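Bifunctional protein PutA (Bradyrhizobium diazoefficiens, PDB 6BSN) probably oxidises proline to glutamate in two steps, as a bifunctional flavoenzyme that joins FAD-dependent proline dehydrogenase to NAD-dependent L-glutamate gamma-semialdehyde dehydrogenase activity. Local coordinates at residues C618-A623 against G969-L974; A790-S795 against E886-I891; P872-L877 against L892-Y897. The protein carries 1 engineered substitution. All coordinates share one frame; numbering follows the deposited sequence.

Interaction 1 (C618-A623 against G969-L974); sequences CRYYAA and GGPHYL. With PRO (proline), chain R; SO4 (sulfate ion), chain K.
Tyr620 and Tyr621 of helix 604-629 pack on loop 969-974, a buried helix-on-loop contact in the aldehyde dehydrogenase section. It has one direct hydrogen bond: Gly969 N donates to Tyr621 OH over 2.8 Å (155° at the hydrogen), meeting the phenol at its edge, near the ring plane. That ring and the ring of Tyr973 are almost parallel, planes 15° apart, but so far slid that they hardly overlap; Tyr973 CD2 comes within 3.4 Å of Tyr621 CZ. Nearer the CB end of the same ring, Leu974 CD2 rests 3.7 Å from Tyr621 CD1, while Leu974 CD1 reaches the Tyr621 carbonyl. With CG anti to the backbone N (chi1 177°), Tyr620 extends toward the loop and brings OH against the Gly970-Pro971 peptide, 3.0 Å from Gly970 C; Pro971 N has no hydrogen to give and Gly970 O lies at a poor angle, so the hydroxyl only packs there. Gly970 to Tyr973 form a type I turn, its closing bond weak. A phenylalanine in place of Tyr621 would probably leave the Gly969 N-H without this acceptor and the loop less firmly tied to the helix. His972 CB touches a bound proline, and His972 ND1 bonds to Glu980 of the second subunit. Helix 571-587 packs on Tyr621 through Leu578, and helix 664-675 supports Tyr973 and Leu974 through Ala672.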
loop_
_atom_site.group_PDB
_atom_site.type_symbol
_atom_site.label_atom_id
_atom_site.label_comp_id
_atom_site.label_asym_id
_atom_site.label_seq_id
_atom_site.Cartn_x
_atom_site.Cartn_y
_atom_site.Cartn_z
ATOM N N CYS A 618 -11.452 13.422 -31.291
ATOM C CA CYS A 618 -10.030 13.759 -31.300
ATOM C C CYS A 618 -9.374 13.406 -29.968
ATOM O O CYS A 618 -8.325 12.747 -29.935
ATOM C CB CYS A 618 -9.830 15.240 -31.625
ATOM S SG CYS A 618 -10.305 15.731 -33.318
ATOM N N ARG A 619 -9.983 13.822 -28.851
ATOM C CA ARG A 619 -9.337 13.604 -27.558
ATOM C C ARG A 619 -9.313 12.131 -27.187
ATOM O O ARG A 619 -8.329 11.646 -26.621
ATOM C CB ARG A 619 -10.027 14.417 -26.462
ATOM C CG ARG A 619 -10.059 15.909 -26.740
ATOM C CD ARG A 619 -10.214 16.711 -25.457
ATOM N NE ARG A 619 -10.084 18.132 -25.724
ATOM C CZ ARG A 619 -11.094 18.932 -26.040
ATOM N NH1 ARG A 619 -12.327 18.443 -26.117
ATOM N NH2 ARG A 619 -10.864 20.212 -26.284
ATOM N N TYR A 620 -10.368 11.398 -27.536
ATOM C CA TYR A 620 -10.474 9.997 -27.140
ATOM C C TYR A 620 -9.491 9.125 -27.911
ATOM O O TYR A 620 -8.763 8.319 -27.314
ATOM C CB TYR A 620 -11.905 9.511 -27.348
ATOM C CG TYR A 620 -12.064 8.057 -27.023
ATOM C CD1 TYR A 620 -12.144 7.109 -28.032
ATOM C CD2 TYR A 620 -12.079 7.621 -25.702
ATOM C CE1 TYR A 620 -12.286 5.769 -27.742
ATOM C CE2 TYR A 620 -12.206 6.253 -25.397
ATOM C CZ TYR A 620 -12.320 5.345 -26.426
ATOM O OH TYR A 620 -12.427 3.995 -26.168
ATOM N N TYR A 621 -9.469 9.253 -29.243
ATOM C CA TYR A 621 -8.465 8.536 -30.027
ATOM C C TYR A 621 -7.049 8.962 -29.652
ATOM O O TYR A 621 -6.121 8.142 -29.699
ATOM C CB TYR A 621 -8.704 8.727 -31.529
ATOM C CG TYR A 621 -10.011 8.083 -31.972
ATOM C CD1 TYR A 621 -10.511 6.961 -31.303
ATOM C CD2 TYR A 621 -10.744 8.599 -33.044
ATOM C CE1 TYR A 621 -11.716 6.362 -31.695
ATOM C CE2 TYR A 621 -11.947 8.017 -33.437
ATOM C CZ TYR A 621 -12.427 6.904 -32.766
ATOM O OH TYR A 621 -13.603 6.341 -33.177
ATOM N N ALA A 622 -6.850 10.219 -29.258
ATOM C CA ALA A 622 -5.514 10.590 -28.800
ATOM C C ALA A 622 -5.166 9.851 -27.512
ATOM O O ALA A 622 -4.064 9.309 -27.377
ATOM C CB ALA A 622 -5.388 12.103 -28.614
ATOM N N ALA A 623 -6.096 9.805 -26.549
ATOM C CA ALA A 623 -5.805 9.094 -25.303
ATOM C C ALA A 623 -5.616 7.602 -25.559
ATOM O O ALA A 623 -4.666 6.986 -25.067
ATOM C CB ALA A 623 -6.922 9.327 -24.285
ATOM N N GLY A 969 -15.432 5.111 -31.387
ATOM C CA GLY A 969 -15.493 5.662 -30.048
ATOM C C GLY A 969 -15.378 4.658 -28.925
ATOM O O GLY A 969 -15.802 4.957 -27.804
ATOM N N GLY A 970 -14.827 3.471 -29.195
ATOM C CA GLY A 970 -14.588 2.469 -28.183
ATOM C C GLY A 970 -13.154 1.954 -28.216
ATOM O O GLY A 970 -12.354 2.309 -29.086
ATOM N N PRO A 971 -12.801 1.094 -27.261
ATOM C CA PRO A 971 -11.387 0.725 -27.069
ATOM C C PRO A 971 -10.840 -0.267 -28.083
ATOM O O PRO A 971 -9.675 -0.641 -27.975
ATOM C CB PRO A 971 -11.376 0.104 -25.659
ATOM C CG PRO A 971 -12.794 -0.446 -25.491
ATOM C CD PRO A 971 -13.684 0.557 -26.215
ATOM N N HIS A 972 -11.628 -0.747 -29.034
ATOM C CA HIS A 972 -11.110 -1.675 -30.024
ATOM C C HIS A 972 -10.961 -1.036 -31.394
ATOM O O HIS A 972 -10.618 -1.724 -32.354
ATOM C CB HIS A 972 -12.002 -2.907 -30.103
ATOM C CG HIS A 972 -12.077 -3.656 -28.817
ATOM N ND1 HIS A 972 -13.155 -3.555 -27.960
ATOM C CD2 HIS A 972 -11.192 -4.483 -28.216
ATOM C CE1 HIS A 972 -12.938 -4.304 -26.895
ATOM N NE2 HIS A 972 -11.754 -4.877 -27.026
ATOM N N TYR A 973 -11.178 0.267 -31.498
ATOM C CA TYR A 973 -11.221 0.905 -32.802
ATOM C C TYR A 973 -9.829 1.088 -33.394
ATOM O O TYR A 973 -9.579 0.672 -34.527
ATOM C CB TYR A 973 -11.915 2.249 -32.683
ATOM C CG TYR A 973 -12.419 2.811 -33.991
ATOM C CD1 TYR A 973 -13.407 2.149 -34.716
ATOM C CD2 TYR A 973 -11.943 4.024 -34.481
ATOM C CE1 TYR A 973 -13.909 2.688 -35.896
ATOM C CE2 TYR A 973 -12.431 4.567 -35.658
ATOM C CZ TYR A 973 -13.410 3.891 -36.362
ATOM O OH TYR A 973 -13.898 4.425 -37.520
ATOM N N LEU A 974 -8.922 1.737 -32.652
ATOM C CA LEU A 974 -7.652 2.161 -33.237
ATOM C C LEU A 974 -6.831 0.975 -33.718
ATOM O O LEU A 974 -6.203 1.048 -34.778
ATOM C CB LEU A 974 -6.840 2.987 -32.243
ATOM C CG LEU A 974 -7.382 4.374 -31.894
ATOM C CD1 LEU A 974 -6.317 5.238 -31.201
ATOM C CD2 LEU A 974 -7.911 5.050 -33.130
HETATM N N PRO R . -14.222 -7.665 -32.609
HETATM C CA PRO R . -13.784 -6.573 -33.443
HETATM C C PRO R . -13.015 -7.129 -34.658
HETATM O O PRO R . -13.558 -8.051 -35.346
HETATM C CB PRO R . -12.958 -5.633 -32.608
HETATM C CG PRO R . -13.487 -5.866 -31.197
HETATM C CD PRO R . -14.338 -7.172 -31.270
HETATM O OXT PRO R . -11.872 -6.669 -34.949
HETATM S S SO4 K . -8.372 22.664 -24.762
HETATM O O1 SO4 K . -8.161 22.616 -23.321
HETATM O O2 SO4 K . -8.634 21.319 -25.268
HETATM O O3 SO4 K . -9.516 23.534 -25.052
HETATM O O4 SO4 K . -7.161 23.178 -25.393
#

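Interaction 2 (A790-S795 against E886-I891); sequences AGQRAS and EVFGPI. Engineered in segment 790-795: Ala794 (natural residue Cys). With PRO (proline), chain D; PRO (proline), chain H.
The ring of Phe888 is sandwiched: Gly791 O lies over one face, a bound proline over the other, with the ligand's CG 3.5 Å from Phe888 CG. Glu886 OE2, which accepts from Gly763 N, sits at the ring edge, and a water links it to Ala794 O. The backbone of 792-794 approaches obliquely, Gln792 CA coming within 3.4 Å of Phe888 CE2. The second flat group, the Arg793 guanidinium, meets another proline at its edge: Arg793 NH1 donates to the carboxylate atom OXT over 2.8 Å. Ser795 OG, turned between its backbone N and carbonyl carbon (chi1 58°), donates to the same OXT over 2.6 Å; Gly948 and Ala949 also bind this ligand. Between the segments, Gly889 CA and Ala790 O make a CA-H...O contact of 3.2 Å, and a side chain on Gly791 would run into Gly889 O. One water donates to both Gln792 OE1 (2.8 Å) and Phe888 O; the amide oxygen also accepts from Ile837 N. Ala794 is engineered, a cysteine in the natural enzyme and the predicted active-site residue; Glu760 lies close by. The segments therefore join through packing, CA-H...O contacts and water. The carboxylate site of Arg793 and Ser795 is consistent with anchoring of the semialdehyde substrate, whereas the proline on Phe888 uses Trp659 and Ser736, residues that bind NAD(+).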
loop_
_atom_site.group_PDB
_atom_site.type_symbol
_atom_site.label_atom_id
_atom_site.label_comp_id
_atom_site.label_asym_id
_atom_site.label_seq_id
_atom_site.Cartn_x
_atom_site.Cartn_y
_atom_site.Cartn_z
ATOM N N ALA A 790 -34.508 14.846 -38.546
ATOM C CA ALA A 790 -35.365 14.320 -39.616
ATOM C C ALA A 790 -35.135 12.825 -39.849
ATOM O O ALA A 790 -35.245 12.333 -40.973
ATOM C CB ALA A 790 -35.159 15.106 -40.918
ATOM N N GLY A 791 -34.812 12.081 -38.791
ATOM C CA GLY A 791 -34.530 10.677 -38.967
ATOM C C GLY A 791 -33.275 10.384 -39.762
ATOM O O GLY A 791 -33.072 9.237 -40.170
ATOM N N GLN A 792 -32.441 11.388 -40.014
ATOM C CA GLN A 792 -31.222 11.217 -40.812
ATOM C C GLN A 792 -30.051 10.823 -39.908
ATOM O O GLN A 792 -29.022 11.498 -39.814
ATOM C CB GLN A 792 -30.924 12.488 -41.610
ATOM C CG GLN A 792 -32.012 12.843 -42.640
ATOM C CD GLN A 792 -31.680 14.075 -43.485
ATOM O OE1 GLN A 792 -31.848 14.078 -44.708
ATOM N NE2 GLN A 792 -31.217 15.121 -42.834
ATOM N N ARG A 793 -30.228 9.684 -39.242
ATOM C CA ARG A 793 -29.226 9.106 -38.353
ATOM C C ARG A 793 -29.257 7.600 -38.531
ATOM O O ARG A 793 -30.333 7.008 -38.634
ATOM C CB ARG A 793 -29.497 9.418 -36.882
ATOM C CG ARG A 793 -29.351 10.855 -36.458
ATOM C CD ARG A 793 -29.748 10.965 -34.989
ATOM N NE ARG A 793 -29.592 12.310 -34.442
ATOM C CZ ARG A 793 -28.618 12.677 -33.617
ATOM N NH1 ARG A 793 -27.703 11.796 -33.241
ATOM N NH2 ARG A 793 -28.563 13.926 -33.171
ATOM N N ALA A 794 -28.082 6.982 -38.560
ATOM C CA ALA A 794 -28.020 5.537 -38.723
ATOM C C ALA A 794 -28.632 4.826 -37.531
ATOM O O ALA A 794 -29.110 3.693 -37.661
ATOM C CB ALA A 794 -26.566 5.092 -38.931
ATOM N N SER A 795 -28.617 5.479 -36.368
ATOM C CA SER A 795 -29.128 4.953 -35.107
ATOM C C SER A 795 -30.639 5.120 -34.934
ATOM O O SER A 795 -31.185 4.648 -33.929
ATOM C CB SER A 795 -28.448 5.684 -33.954
ATOM O OG SER A 795 -28.701 7.087 -34.080
ATOM N N GLU A 886 -34.037 0.097 -44.762
ATOM C CA GLU A 886 -33.753 1.299 -44.003
ATOM C C GLU A 886 -34.244 2.508 -44.792
ATOM O O GLU A 886 -33.814 2.728 -45.922
ATOM C CB GLU A 886 -32.259 1.404 -43.722
ATOM C CG GLU A 886 -31.852 2.719 -43.041
ATOM C CD GLU A 886 -30.335 2.894 -42.976
ATOM O OE1 GLU A 886 -29.675 2.824 -44.044
ATOM O OE2 GLU A 886 -29.810 3.098 -41.854
ATOM N N VAL A 887 -35.165 3.278 -44.229
ATOM C CA VAL A 887 -35.656 4.474 -44.904
ATOM C C VAL A 887 -35.174 5.674 -44.100
ATOM O O VAL A 887 -35.598 5.891 -42.957
ATOM C CB VAL A 887 -37.176 4.451 -45.080
ATOM C CG1 VAL A 887 -37.646 5.761 -45.674
ATOM C CG2 VAL A 887 -37.543 3.306 -46.020
ATOM N N PHE A 888 -34.280 6.452 -44.706
ATOM C CA PHE A 888 -33.409 7.384 -43.981
ATOM C C PHE A 888 -34.108 8.736 -43.825
ATOM O O PHE A 888 -33.699 9.755 -44.373
ATOM C CB PHE A 888 -32.068 7.509 -44.715
ATOM C CG PHE A 888 -30.908 7.794 -43.817
ATOM C CD1 PHE A 888 -30.388 6.800 -43.000
ATOM C CD2 PHE A 888 -30.340 9.058 -43.782
ATOM C CE1 PHE A 888 -29.321 7.066 -42.159
ATOM C CE2 PHE A 888 -29.271 9.339 -42.944
ATOM C CZ PHE A 888 -28.752 8.343 -42.133
ATOM N N GLY A 889 -35.201 8.724 -43.058
ATOM C CA GLY A 889 -36.019 9.903 -42.890
ATOM C C GLY A 889 -36.906 9.803 -41.669
ATOM O O GLY A 889 -36.851 8.822 -40.918
ATOM N N PRO A 890 -37.739 10.827 -41.438
ATOM C CA PRO A 890 -38.549 10.892 -40.203
ATOM C C PRO A 890 -39.830 10.070 -40.314
ATOM O O PRO A 890 -40.943 10.588 -40.232
ATOM C CB PRO A 890 -38.827 12.394 -40.076
ATOM C CG PRO A 890 -38.959 12.858 -41.521
ATOM C CD PRO A 890 -37.991 11.981 -42.332
ATOM N N ILE A 891 -39.670 8.762 -40.493
ATOM C CA ILE A 891 -40.774 7.872 -40.838
ATOM C C ILE A 891 -40.732 6.699 -39.861
ATOM O O ILE A 891 -39.890 5.803 -39.980
ATOM C CB ILE A 891 -40.707 7.392 -42.295
ATOM C CG1 ILE A 891 -40.696 8.585 -43.252
ATOM C CG2 ILE A 891 -41.918 6.505 -42.626
ATOM C CD1 ILE A 891 -40.366 8.197 -44.693
HETATM N N PRO D . -23.724 8.754 -34.008
HETATM C CA PRO D . -25.126 8.776 -34.402
HETATM C C PRO D . -26.029 8.556 -33.178
HETATM O O PRO D . -25.605 7.907 -32.195
HETATM C CB PRO D . -25.380 7.719 -35.447
HETATM C CG PRO D . -23.975 7.321 -35.899
HETATM C CD PRO D . -23.059 7.683 -34.683
HETATM O OXT PRO D . -27.193 9.014 -33.166
HETATM N N PRO H . -27.685 5.674 -46.935
HETATM C CA PRO H . -26.840 6.822 -46.657
HETATM C C PRO H . -26.100 6.571 -45.328
HETATM O O PRO H . -26.138 5.408 -44.840
HETATM C CB PRO H . -27.667 8.086 -46.595
HETATM C CG PRO H . -29.103 7.632 -46.854
HETATM C CD PRO H . -29.056 6.074 -46.852
HETATM O OXT PRO H . -25.463 7.496 -44.738
HETATM O O HOH W 1 -32.534 11.810 -46.139
HETATM O O HOH W 2 -31.132 3.924 -39.784
#

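Interaction 3 (P872-L877 against L892-Y897); sequences PHIFEL and LHVVRY
Ile874, Phe875 and Glu876 pair with Leu892, His893 and Val894 as neighbouring parallel strands in the seven-stranded mixed sheet of the aldehyde dehydrogenase section, their directions 28° apart. Backbone bonds alternate along the pair, from Leu892 N to His873 O (2.8 Å) on to Leu877 N and Val894 O. The side chain of Glu876 can be followed outward from there. CB and CG run close by the Val894 carbonyl oxygen, CG 3.3 Å from Val894 O, and the chain then runs extended to a carboxylate gripped side-on by Arg896. Arg896 NE gives a nearly straight bond to Glu876 OE1 at 2.7 Å, and Arg896 NH1 another to the syn lone pair of Glu876 OE2 at 3.0 Å. The two planes are 16° apart, so the fork is almost flat; a bend in the arginine chain at chi3 (83°) folds the guanidinium back to this position. His859 NE2 also bonds to Glu876 OE2, and Arg896 NH2 has a salt bridge to Asp808, which fixes both groups further. On this same sheet face Ile874 CG2 packs 3.9 Å from Val894 CG2. On the Phe875 and His893 side, Leu877 CD1 reaches His893 CB, and the imidazole bonds to His848 and Arg798 O. One water donates to Glu876 OE1 (2.6 Å) and to Leu877 O, and accepts from Arg896 N (3.1 Å).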
loop_
_atom_site.group_PDB
_atom_site.type_symbol
_atom_site.label_atom_id
_atom_site.label_comp_id
_atom_site.label_asym_id
_atom_site.label_seq_id
_atom_site.Cartn_x
_atom_site.Cartn_y
_atom_site.Cartn_z
ATOM N N PRO A 872 -42.509 14.409 -40.096
ATOM C CA PRO A 872 -42.656 13.120 -39.407
ATOM C C PRO A 872 -43.891 12.364 -39.892
ATOM O O PRO A 872 -44.963 12.945 -40.085
ATOM C CB PRO A 872 -42.794 13.522 -37.929
ATOM C CG PRO A 872 -42.174 14.871 -37.822
ATOM C CD PRO A 872 -42.451 15.541 -39.150
ATOM N N HIS A 873 -43.734 11.054 -40.089
ATOM C CA HIS A 873 -44.827 10.167 -40.455
ATOM C C HIS A 873 -44.854 8.972 -39.513
ATOM O O HIS A 873 -43.815 8.535 -39.008
ATOM C CB HIS A 873 -44.701 9.665 -41.909
ATOM C CG HIS A 873 -45.179 10.647 -42.922
ATOM N ND1 HIS A 873 -44.580 11.870 -43.112
ATOM C CD2 HIS A 873 -46.208 10.591 -43.799
ATOM C CE1 HIS A 873 -45.221 12.530 -44.059
ATOM N NE2 HIS A 873 -46.211 11.774 -44.495
ATOM N N ILE A 874 -46.052 8.450 -39.261
ATOM C CA ILE A 874 -46.202 7.268 -38.423
ATOM C C ILE A 874 -47.125 6.303 -39.128
ATOM O O ILE A 874 -48.279 6.639 -39.402
ATOM C CB ILE A 874 -46.745 7.586 -37.022
ATOM C CG1 ILE A 874 -45.882 8.641 -36.330
ATOM C CG2 ILE A 874 -46.768 6.322 -36.215
ATOM C CD1 ILE A 874 -46.475 9.117 -35.010
ATOM N N PHE A 875 -46.623 5.106 -39.412
ATOM C CA PHE A 875 -47.408 4.056 -40.038
ATOM C C PHE A 875 -47.448 2.847 -39.118
ATOM O O PHE A 875 -46.473 2.537 -38.430
ATOM C CB PHE A 875 -46.814 3.629 -41.398
ATOM C CG PHE A 875 -46.903 4.681 -42.463
ATOM C CD1 PHE A 875 -45.824 5.506 -42.729
ATOM C CD2 PHE A 875 -48.064 4.830 -43.215
ATOM C CE1 PHE A 875 -45.904 6.477 -43.719
ATOM C CE2 PHE A 875 -48.158 5.804 -44.192
ATOM C CZ PHE A 875 -47.074 6.625 -44.454
ATOM N N GLU A 876 -48.575 2.149 -39.118
ATOM C CA GLU A 876 -48.701 0.906 -38.375
ATOM C C GLU A 876 -48.750 -0.239 -39.370
ATOM O O GLU A 876 -49.484 -0.183 -40.361
ATOM C CB GLU A 876 -49.941 0.876 -37.464
ATOM C CG GLU A 876 -50.125 -0.505 -36.802
ATOM C CD GLU A 876 -51.188 -0.537 -35.701
ATOM O OE1 GLU A 876 -51.382 -1.623 -35.104
ATOM O OE2 GLU A 876 -51.832 0.506 -35.447
ATOM N N LEU A 877 -47.958 -1.256 -39.114
ATOM C CA LEU A 877 -47.904 -2.407 -39.984
ATOM C C LEU A 877 -48.642 -3.570 -39.345
ATOM O O LEU A 877 -48.775 -3.660 -38.125
ATOM C CB LEU A 877 -46.452 -2.802 -40.255
ATOM C CG LEU A 877 -45.483 -1.674 -40.588
ATOM C CD1 LEU A 877 -44.021 -2.145 -40.427
ATOM C CD2 LEU A 877 -45.741 -1.150 -41.986
ATOM N N LEU A 892 -41.638 6.706 -38.891
ATOM C CA LEU A 892 -41.725 5.656 -37.886
ATOM C C LEU A 892 -42.720 4.588 -38.326
ATOM O O LEU A 892 -43.784 4.902 -38.863
ATOM C CB LEU A 892 -42.173 6.249 -36.546
ATOM C CG LEU A 892 -42.512 5.285 -35.427
ATOM C CD1 LEU A 892 -41.244 4.574 -34.979
ATOM C CD2 LEU A 892 -43.167 6.041 -34.276
ATOM N N HIS A 893 -42.378 3.329 -38.078
ATOM C CA HIS A 893 -43.279 2.210 -38.296
ATOM C C HIS A 893 -43.555 1.537 -36.957
ATOM O O HIS A 893 -42.650 1.398 -36.132
ATOM C CB HIS A 893 -42.685 1.213 -39.310
ATOM C CG HIS A 893 -42.260 1.845 -40.604
ATOM N ND1 HIS A 893 -41.076 2.539 -40.742
ATOM C CD2 HIS A 893 -42.875 1.906 -41.810
ATOM C CE1 HIS A 893 -40.974 2.987 -41.983
ATOM N NE2 HIS A 893 -42.053 2.620 -42.649
ATOM N N VAL A 894 -44.810 1.121 -36.733
ATOM C CA VAL A 894 -45.243 0.598 -35.437
ATOM C C VAL A 894 -45.971 -0.725 -35.637
ATOM O O VAL A 894 -46.861 -0.832 -36.487
ATOM C CB VAL A 894 -46.148 1.604 -34.698
ATOM C CG1 VAL A 894 -46.494 1.093 -33.306
ATOM C CG2 VAL A 894 -45.476 2.988 -34.652
ATOM N N VAL A 895 -45.598 -1.727 -34.851
ATOM C CA VAL A 895 -46.280 -3.017 -34.807
ATOM C C VAL A 895 -46.748 -3.240 -33.373
ATOM O O VAL A 895 -45.948 -3.133 -32.434
ATOM C CB VAL A 895 -45.353 -4.166 -35.259
ATOM C CG1 VAL A 895 -46.001 -5.534 -35.008
ATOM C CG2 VAL A 895 -44.925 -3.991 -36.717
ATOM N N ARG A 896 -48.031 -3.550 -33.196
ATOM C CA ARG A 896 -48.510 -3.936 -31.875
ATOM C C ARG A 896 -48.500 -5.459 -31.764
ATOM O O ARG A 896 -48.663 -6.170 -32.756
ATOM C CB ARG A 896 -49.907 -3.354 -31.582
ATOM C CG ARG A 896 -51.077 -3.870 -32.380
ATOM C CD ARG A 896 -52.377 -3.141 -31.958
ATOM N NE ARG A 896 -52.524 -1.853 -32.642
ATOM C CZ ARG A 896 -53.205 -0.819 -32.170
ATOM N NH1 ARG A 896 -53.273 0.302 -32.874
ATOM N NH2 ARG A 896 -53.822 -0.908 -30.996
ATOM N N TYR A 897 -48.217 -5.962 -30.560
ATOM C CA TYR A 897 -48.001 -7.394 -30.369
ATOM C C TYR A 897 -48.607 -7.832 -29.039
ATOM O O TYR A 897 -48.771 -7.034 -28.109
ATOM C CB TYR A 897 -46.488 -7.766 -30.429
ATOM C CG TYR A 897 -45.650 -7.355 -29.223
ATOM C CD1 TYR A 897 -45.341 -8.265 -28.218
ATOM C CD2 TYR A 897 -45.171 -6.069 -29.101
ATOM C CE1 TYR A 897 -44.568 -7.892 -27.106
ATOM C CE2 TYR A 897 -44.406 -5.681 -28.006
ATOM C CZ TYR A 897 -44.104 -6.595 -27.013
ATOM O OH TYR A 897 -43.354 -6.196 -25.926
HETATM O O HOH W 3 -49.841 -3.682 -35.676
#

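All three contacts lie in the aldehyde dehydrogenase section. Along the chain the segments run 618-623, 790-795, 872-877, 886-891, 892-897, 969-974, so interaction 1 joins the outermost pair and the segments of interactions 2 and 3 alternate. Those two are neighbours, centres 14 Å apart: Pro890 O and His873 N, 2.8 Å apart, probably bond, and Ile891 leads from the loop of interaction 2 into strand 891-897. Segment 790-795 likewise feeds strand 797-803, next to 891-897 in the same sheet, so the two ligand-binding loops lead into adjacent strands. Interaction 1 is 26 Å from interaction 2, centre to centre, and its loop touches the second subunit through Pro971 and His972.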